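Local coordinates for protein plastocyanin (Adiantum capillus-veneris, PDB 1KDJ) that carries electrons from the cytochrome b6-f complex to P700 of photosystem I, using a single bound copper ion, at residues 24-29 / 74-79; 38-43 / 86-91. All blocks are in the same frame, centred on the assembly; numbering follows the deposited sequence.

Contact 1: 24-29 / 74-79; sequences GEAVEF and KAKVST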
ATOM      1  N   GLY A  24      -7.454  -7.700 -10.117  1.00 25.45           N
ATOM      2  CA  GLY A  24      -6.405  -7.521 -11.122  1.00 24.68           C
ATOM      3  C   GLY A  24      -6.222  -6.066 -11.585  1.00 25.29           C
ATOM      4  O   GLY A  24      -5.355  -5.791 -12.424  1.00 24.80           O
ATOM      5  N   GLU A  25      -6.998  -5.091 -11.070  1.00 24.90           N
ATOM      6  CA  GLU A  25      -6.746  -3.687 -11.399  1.00 23.83           C
ATOM      7  C   GLU A  25      -5.479  -3.265 -10.646  1.00 21.17           C
ATOM      8  O   GLU A  25      -5.344  -3.516  -9.458  1.00 21.98           O
ATOM      9  CB  GLU A  25      -7.943  -2.816 -10.965  1.00 24.70           C
ATOM     10  CG  GLU A  25      -7.754  -1.295 -11.130  1.00 24.61           C
ATOM     11  CD  GLU A  25      -8.895  -0.399 -10.639  1.00 25.16           C
ATOM     12  OE1 GLU A  25      -9.988  -0.876 -10.345  1.00 24.10           O
ATOM     13  OE2 GLU A  25      -8.682   0.809 -10.542  1.00 25.16           O
ATOM     14  N   ALA A  26      -4.500  -2.685 -11.295  1.00 21.15           N
ATOM     15  CA  ALA A  26      -3.340  -2.156 -10.602  1.00 21.08           C
ATOM     16  C   ALA A  26      -3.670  -0.952  -9.677  1.00 21.41           C
ATOM     17  O   ALA A  26      -4.542  -0.087  -9.917  1.00 20.36           O
ATOM     18  CB  ALA A  26      -2.330  -1.749 -11.661  1.00 21.05           C
ATOM     19  N   VAL A  27      -3.076  -0.938  -8.490  1.00 20.93           N
ATOM     20  CA  VAL A  27      -3.160   0.200  -7.594  1.00 21.49           C
ATOM     21  C   VAL A  27      -1.759   0.809  -7.685  1.00 21.57           C
ATOM     22  O   VAL A  27      -0.769   0.124  -7.412  1.00 21.35           O
ATOM     23  CB  VAL A  27      -3.457  -0.248  -6.188  1.00 20.38           C
ATOM     24  CG1 VAL A  27      -3.619   0.956  -5.281  1.00 20.88           C
ATOM     25  CG2 VAL A  27      -4.775  -1.008  -6.171  1.00 23.11           C
ATOM     26  N   GLU A  28      -1.645   2.042  -8.183  1.00 20.16           N
ATOM     27  CA  GLU A  28      -0.363   2.701  -8.306  1.00 21.00           C
ATOM     28  C   GLU A  28      -0.250   3.673  -7.144  1.00 19.31           C
ATOM     29  O   GLU A  28      -1.102   4.551  -6.972  1.00 18.83           O
ATOM     30  CB  GLU A  28      -0.287   3.460  -9.594  1.00 23.80           C
ATOM     31  CG  GLU A  28       1.130   3.912  -9.894  1.00 30.85           C
ATOM     32  CD  GLU A  28       1.181   4.877 -11.072  1.00 37.79           C
ATOM     33  OE1 GLU A  28       0.692   4.523 -12.159  1.00 40.94           O
ATOM     34  OE2 GLU A  28       1.692   5.994 -10.896  1.00 40.90           O
ATOM     35  N   PHE A  29       0.745   3.486  -6.290  1.00 17.55           N
ATOM     36  CA  PHE A  29       1.009   4.360  -5.154  1.00 16.57           C
ATOM     37  C   PHE A  29       2.094   5.323  -5.626  1.00 16.73           C
ATOM     38  O   PHE A  29       3.065   4.902  -6.246  1.00 15.12           O
ATOM     39  CB  PHE A  29       1.497   3.537  -3.995  1.00 15.58           C
ATOM     40  CG  PHE A  29       0.495   2.572  -3.403  1.00 13.26           C
ATOM     41  CD1 PHE A  29      -0.342   2.984  -2.397  1.00 13.47           C
ATOM     42  CD2 PHE A  29       0.463   1.266  -3.837  1.00 14.55           C
ATOM     43  CE1 PHE A  29      -1.225   2.120  -1.789  1.00 13.57           C
ATOM     44  CE2 PHE A  29      -0.433   0.409  -3.229  1.00 13.74           C
ATOM     45  CZ  PHE A  29      -1.270   0.814  -2.215  1.00 13.73           C
ATOM     46  N   LYS A  74       3.550  -0.302  -7.811  1.00 22.00           N
ATOM     47  CA  LYS A  74       2.300  -0.810  -8.374  1.00 23.78           C
ATOM     48  C   LYS A  74       2.002  -2.193  -7.786  1.00 23.70           C
ATOM     49  O   LYS A  74       2.903  -3.053  -7.785  1.00 23.75           O
ATOM     50  CB  LYS A  74       2.505  -0.846  -9.871  1.00 25.12           C
ATOM     51  CG  LYS A  74       1.254  -1.023 -10.695  1.00 29.99           C
ATOM     52  CD  LYS A  74       1.556  -0.578 -12.123  1.00 33.56           C
ATOM     53  CE  LYS A  74       1.795   0.941 -12.151  1.00 36.55           C
ATOM     54  NZ  LYS A  74       1.567   1.492 -13.482  1.00 39.57           N
ATOM     55  N   ALA A  75       0.808  -2.379  -7.229  1.00 21.09           N
ATOM     56  CA  ALA A  75       0.396  -3.631  -6.608  1.00 20.59           C
ATOM     57  C   ALA A  75      -0.870  -4.173  -7.316  1.00 21.10           C
ATOM     58  O   ALA A  75      -1.723  -3.370  -7.735  1.00 18.56           O
ATOM     59  CB  ALA A  75       0.046  -3.411  -5.156  1.00 18.03           C
ATOM     60  N   LYS A  76      -1.014  -5.499  -7.503  1.00 20.39           N
ATOM     61  CA  LYS A  76      -2.200  -6.135  -8.099  1.00 19.16           C
ATOM     62  C   LYS A  76      -2.618  -7.257  -7.164  1.00 19.17           C
ATOM     63  O   LYS A  76      -1.777  -8.074  -6.763  1.00 18.72           O
ATOM     64  CB  LYS A  76      -1.896  -6.754  -9.449  1.00 19.57           C
ATOM     65  CG  LYS A  76      -1.896  -5.817 -10.613  1.00 23.12           C
ATOM     66  CD  LYS A  76      -1.154  -6.518 -11.708  1.00 26.78           C
ATOM     67  CE  LYS A  76      -1.597  -6.041 -13.076  1.00 33.15           C
ATOM     68  NZ  LYS A  76      -2.843  -6.708 -13.422  1.00 38.84           N
ATOM     69  N   VAL A  77      -3.864  -7.275  -6.714  1.00 16.50           N
ATOM     70  CA  VAL A  77      -4.414  -8.316  -5.872  1.00 17.62           C
ATOM     71  C   VAL A  77      -5.707  -8.786  -6.599  1.00 21.14           C
ATOM     72  O   VAL A  77      -6.591  -8.014  -7.051  1.00 19.90           O
ATOM     73  CB  VAL A  77      -4.736  -7.772  -4.474  1.00 14.80           C
ATOM     74  CG1 VAL A  77      -5.342  -8.899  -3.636  1.00 15.04           C
ATOM     75  CG2 VAL A  77      -3.467  -7.248  -3.772  1.00 15.84           C
ATOM     76  N   SER A  78      -5.701 -10.086  -6.895  1.00 21.73           N
ATOM     77  CA  SER A  78      -6.814 -10.759  -7.559  1.00 23.33           C
ATOM     78  C   SER A  78      -7.898 -11.303  -6.632  1.00 21.80           C
ATOM     79  O   SER A  78      -9.037 -11.410  -7.090  1.00 25.25           O
ATOM     80  CB  SER A  78      -6.258 -11.918  -8.419  1.00 24.59           C
ATOM     81  OG  SER A  78      -5.098 -11.582  -9.183  1.00 30.96           O
ATOM     82  N   THR A  79      -7.658 -11.652  -5.369  1.00 19.67           N
ATOM     83  CA  THR A  79      -8.646 -12.277  -4.515  1.00 19.64           C
ATOM     84  C   THR A  79      -9.592 -11.280  -3.861  1.00 20.97           C
ATOM     85  O   THR A  79      -9.123 -10.395  -3.141  1.00 18.79           O
ATOM     86  CB  THR A  79      -7.923 -13.122  -3.422  1.00 19.37           C
ATOM     87  OG1 THR A  79      -7.139 -14.060  -4.154  1.00 20.41           O
ATOM     88  CG2 THR A  79      -8.837 -13.802  -2.410  1.00 18.48           C
TER
HETATM   89  O   HOH W   1      -5.681  -5.055  -7.348  1.00 21.84           O

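Contact 2: 38-43 / 86-91; sequences NIVFDI and YCTPHK. With CU (copper (II) ion), chain B.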
ATOM      1  N   ASN A  38       6.722   3.739   2.483  1.00 13.36           N
ATOM      2  CA  ASN A  38       6.561   2.554   1.627  1.00 14.01           C
ATOM      3  C   ASN A  38       5.180   1.936   1.872  1.00 13.09           C
ATOM      4  O   ASN A  38       4.364   2.506   2.612  1.00 13.13           O
ATOM      5  CB  ASN A  38       7.678   1.495   1.912  1.00 13.13           C
ATOM      6  CG  ASN A  38       7.634   0.812   3.243  1.00  9.65           C
ATOM      7  OD1 ASN A  38       6.830   0.967   4.155  1.00 13.10           O
ATOM      8  ND2 ASN A  38       8.653   0.018   3.447  1.00 17.99           N
ATOM      9  N   ILE A  39       4.906   0.763   1.287  1.00 13.47           N
ATOM     10  CA  ILE A  39       3.589   0.136   1.404  1.00 13.64           C
ATOM     11  C   ILE A  39       3.834  -1.352   1.610  1.00 11.45           C
ATOM     12  O   ILE A  39       4.438  -1.967   0.731  1.00 12.04           O
ATOM     13  CB  ILE A  39       2.719   0.261   0.105  1.00 17.37           C
ATOM     14  CG1 ILE A  39       2.497   1.749  -0.280  1.00 20.42           C
ATOM     15  CG2 ILE A  39       1.364  -0.471   0.342  1.00 15.18           C
ATOM     16  CD1 ILE A  39       3.618   2.436  -1.111  1.00 22.58           C
ATOM     17  N   VAL A  40       3.322  -1.854   2.700  1.00 12.24           N
ATOM     18  CA  VAL A  40       3.396  -3.260   3.051  1.00 15.47           C
ATOM     19  C   VAL A  40       1.999  -3.689   3.453  1.00 14.27           C
ATOM     20  O   VAL A  40       1.363  -3.055   4.296  1.00 14.93           O
ATOM     21  CB  VAL A  40       4.398  -3.484   4.246  1.00 14.40           C
ATOM     22  CG1 VAL A  40       4.451  -4.950   4.658  1.00 15.68           C
ATOM     23  CG2 VAL A  40       5.781  -3.067   3.814  1.00 14.40           C
ATOM     24  N   PHE A  41       1.545  -4.829   2.902  1.00 16.57           N
ATOM     25  CA  PHE A  41       0.244  -5.381   3.241  1.00 14.86           C
ATOM     26  C   PHE A  41       0.289  -6.235   4.472  1.00 16.60           C
ATOM     27  O   PHE A  41       1.243  -6.980   4.647  1.00 18.17           O
ATOM     28  CB  PHE A  41      -0.314  -6.226   2.071  1.00 15.56           C
ATOM     29  CG  PHE A  41      -0.998  -5.362   1.011  1.00 14.55           C
ATOM     30  CD1 PHE A  41      -2.330  -5.025   1.180  1.00 16.74           C
ATOM     31  CD2 PHE A  41      -0.293  -4.877  -0.054  1.00 12.98           C
ATOM     32  CE1 PHE A  41      -2.940  -4.192   0.265  1.00 15.02           C
ATOM     33  CE2 PHE A  41      -0.912  -4.045  -0.960  1.00 15.78           C
ATOM     34  CZ  PHE A  41      -2.230  -3.701  -0.802  1.00 15.00           C
ATOM     35  N   ASP A  42      -0.691  -6.120   5.345  1.00 18.11           N
ATOM     36  CA  ASP A  42      -0.893  -7.020   6.463  1.00 22.81           C
ATOM     37  C   ASP A  42      -1.400  -8.360   5.933  1.00 24.27           C
ATOM     38  O   ASP A  42      -2.243  -8.385   5.031  1.00 23.20           O
ATOM     39  CB  ASP A  42      -1.950  -6.533   7.380  1.00 27.53           C
ATOM     40  CG  ASP A  42      -1.503  -6.218   8.782  1.00 33.81           C
ATOM     41  OD1 ASP A  42      -0.624  -6.888   9.334  1.00 39.23           O
ATOM     42  OD2 ASP A  42      -2.062  -5.277   9.332  1.00 38.41           O
ATOM     43  N   ILE A  43      -0.965  -9.500   6.452  1.00 25.19           N
ATOM     44  CA  ILE A  43      -1.464 -10.787   5.955  1.00 27.05           C
ATOM     45  C   ILE A  43      -2.547 -11.189   6.940  1.00 27.80           C
ATOM     46  O   ILE A  43      -2.223 -11.281   8.122  1.00 27.53           O
ATOM     47  CB  ILE A  43      -0.372 -11.883   5.945  1.00 27.65           C
ATOM     48  CG1 ILE A  43       0.893 -11.434   5.219  1.00 26.40           C
ATOM     49  CG2 ILE A  43      -0.987 -13.136   5.311  1.00 27.06           C
ATOM     50  CD1 ILE A  43       0.725 -11.063   3.754  1.00 26.01           C
ATOM     51  N   TYR A  86       0.087  -0.654   5.242  1.00 17.39           N
ATOM     52  CA  TYR A  86       0.673   0.334   6.137  1.00 17.12           C
ATOM     53  C   TYR A  86       2.038   0.748   5.638  1.00 15.85           C
ATOM     54  O   TYR A  86       2.577   0.140   4.705  1.00 14.74           O
ATOM     55  CB  TYR A  86       0.757  -0.240   7.565  1.00 19.85           C
ATOM     56  CG  TYR A  86       1.652  -1.455   7.707  1.00 23.55           C
ATOM     57  CD1 TYR A  86       3.001  -1.279   7.973  1.00 24.43           C
ATOM     58  CD2 TYR A  86       1.112  -2.731   7.579  1.00 25.77           C
ATOM     59  CE1 TYR A  86       3.825  -2.375   8.110  1.00 26.02           C
ATOM     60  CE2 TYR A  86       1.946  -3.830   7.723  1.00 25.83           C
ATOM     61  CZ  TYR A  86       3.284  -3.639   7.985  1.00 26.10           C
ATOM     62  OH  TYR A  86       4.118  -4.717   8.107  1.00 26.83           O
ATOM     63  N   CYS A  87       2.552   1.847   6.204  1.00 13.81           N
ATOM     64  CA  CYS A  87       3.875   2.311   5.836  1.00 14.58           C
ATOM     65  C   CYS A  87       4.799   1.820   6.941  1.00 12.65           C
ATOM     66  O   CYS A  87       4.469   2.137   8.078  1.00 12.50           O
ATOM     67  CB  CYS A  87       3.900   3.844   5.796  1.00 14.36           C
ATOM     68  SG  CYS A  87       5.584   4.462   5.618  1.00 13.15           S
ATOM     69  N   THR A  88       5.925   1.155   6.717  1.00 13.06           N
ATOM     70  CA  THR A  88       6.804   0.726   7.802  1.00 15.24           C
ATOM     71  C   THR A  88       7.386   1.834   8.702  1.00 12.21           C
ATOM     72  O   THR A  88       7.081   1.780   9.885  1.00 13.19           O
ATOM     73  CB  THR A  88       7.912  -0.114   7.147  1.00 18.87           C
ATOM     74  OG1 THR A  88       7.252  -1.171   6.419  1.00 23.33           O
ATOM     75  CG2 THR A  88       8.933  -0.619   8.178  1.00 21.08           C
ATOM     76  N   PRO A  89       8.078   2.895   8.272  1.00 13.90           N
ATOM     77  CA  PRO A  89       8.562   3.945   9.166  1.00 14.71           C
ATOM     78  C   PRO A  89       7.475   4.544  10.036  1.00 15.83           C
ATOM     79  O   PRO A  89       7.681   4.744  11.229  1.00 16.36           O
ATOM     80  CB  PRO A  89       9.156   4.988   8.293  1.00 12.92           C
ATOM     81  CG  PRO A  89       9.382   4.417   6.954  1.00 13.10           C
ATOM     82  CD  PRO A  89       8.403   3.238   6.889  1.00 13.20           C
ATOM     83  N   HIS A  90       6.241   4.729   9.470  1.00 18.67           N
ATOM     84  CA  HIS A  90       5.232   5.532  10.170  1.00 18.02           C
ATOM     85  C   HIS A  90       4.018   4.747  10.633  1.00 19.26           C
ATOM     86  O   HIS A  90       2.961   5.306  10.958  1.00 18.25           O
ATOM     87  CB  HIS A  90       4.823   6.712   9.244  1.00 15.82           C
ATOM     88  CG  HIS A  90       5.995   7.585   8.754  1.00 12.93           C
ATOM     89  ND1 HIS A  90       6.347   7.577   7.483  1.00 13.82           N
ATOM     90  CD2 HIS A  90       6.787   8.430   9.484  1.00 10.75           C
ATOM     91  CE1 HIS A  90       7.369   8.397   7.354  1.00 10.91           C
ATOM     92  NE2 HIS A  90       7.601   8.893   8.560  1.00 11.38           N
ATOM     93  N   LYS A  91       4.238   3.433  10.794  1.00 20.62           N
ATOM     94  CA  LYS A  91       3.203   2.495  11.250  1.00 23.56           C
ATOM     95  C   LYS A  91       2.641   2.893  12.593  1.00 24.57           C
ATOM     96  O   LYS A  91       1.431   2.958  12.772  1.00 23.82           O
ATOM     97  CB  LYS A  91       3.762   1.059  11.380  1.00 25.39           C
ATOM     98  CG  LYS A  91       2.665  -0.005  11.521  1.00 27.17           C
ATOM     99  CD  LYS A  91       3.278  -1.404  11.610  1.00 31.11           C
ATOM    100  CE  LYS A  91       2.218  -2.530  11.564  1.00 32.16           C
ATOM    101  NZ  LYS A  91       2.028  -3.163  12.863  1.00 35.02           N
TER
HETATM  102 CU    CU B 103       5.413   6.697   5.865  1.00 16.39          CU
HETATM  103  O   HOH W   2       2.829  -7.242   7.020  1.00 46.86           O

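Contact 1: 24-29 / 74-79
Lys74 leaves its strand with CG opposite the backbone N (chi1 -166°), and a bend at chi3 (-68°) turns its ammonium toward Glu28, whose extended chain has the same first torsion (-168°). The two chains cross, CE of Lys74 lying 3.8 Å from CG of Glu28, and end in a long, weak salt bridge, Lys74 NZ to Glu28 OE1 at 3.4 Å. On the same face Ala26 CB rests 3.8 Å from CG of Lys74, so the lysine's aliphatic part lies against the alanine before its charge reaches the glutamate. Lys76 follows another course: it bends at chi4, and NZ bonds the carbonyl O of Gly24 at 2.9 Å, tilted slightly from the carbonyl plane. The backbones run antiparallel. Val27 and Ala75 form a hydrogen-bonded pair, Val27 N to Ala75 O 2.9 Å and Ala75 N to Val27 O 3.0 Å, while Glu28 and Lys74 are a non-hydrogen-bonded pair. Further along, the backbones spread at Glu25 and Val77, where a water fits between them, donating to Glu25 O and accepting from Val77 N; Gly24 N bonds Val77 O at 3.2 Å. On the inner face Ala75 CB sits at the edge of the Phe29 ring, 4.3 Å from CE2, and CG1 of Val27 stands over one face, toward the rim. Val27 also touches Leu99 of strand 96-101, and Phe29 meets Phe85 edge-to-face. The arrangement is outermost strand 72-75 paired with its inner neighbour 27-31 in the plastocyanin beta-sandwich, charged residues outside and apolar ones facing the second sheet.

Contact 2: 38-43 / 86-91
The Tyr86 ring lies between two aliphatic groups: Val40 CB stands over one face, offset toward the rim and 4.2 Å from the centroid in a CH-pi contact, and Lys91 CE covers the opposite face over its centre. Val40 O lies over the same face as Val40 CB. CG1 of Val40 reaches on to Tyr86 OH at 3.5 Å. That hydroxyl shares a water with Phe41 O and also bonds Glu62. The Asn38 amide is a second flat group, and its OD1 takes two bonds from Thr88, both in the carbonyl plane: the backbone N at 2.7 Å, and OG1 at 3.1 Å on a lone pair. With chi1 at 68°, CG sits between the backbone N and carbonyl carbon, which turns the amide toward Thr88; ND2 is held by Asp64 O. Were Asn38 an alanine, Thr88 N and OG1 would probably lose their shared acceptor and Asp64 O its amide donor, leaving the turn after Cys87 less firmly fixed. The backbones meet in one antiparallel hydrogen-bonded pair, Val40 with Tyr86, each N 2.9 Å from the other's O. Next along, Asn38 N points at Cys87 SG (3.4 Å, 165° at the hydrogen), a bond that probably steadies the negative charge on the sulfur. The sulfur also binds copper at 2.3 Å. Past the cysteine, a type I turn from Thr88 to Lys91 brings His90 ND1 to the metal at 2.1 Å; Pro89 CB lies over one face of its ring, and Phe12 stacks with it. His37 and Met95 complete the type 1 (blue) copper site of the cupredoxin fold.

How the contacts relate
The two contacts lie on opposite sides of the chain's centre, one in each sheet of the sandwich, and both are partly buried. Contact 1 joins strands 27-31 and 72-75 and has a charged outer face; contact 2 joins strand 40-41 to the end of strand 81-86 and the copper-binding loop that follows. The first relies on backbone pairing, lysine ends and a bridging water. The second has a single backbone pair, but adds an amide that holds a turn and an N-H directed at a metal-bound sulfur. They meet in the apolar interior, where Phe29 CB packs 3.7 Å from Ile39 CD1, one residue along from Asn38.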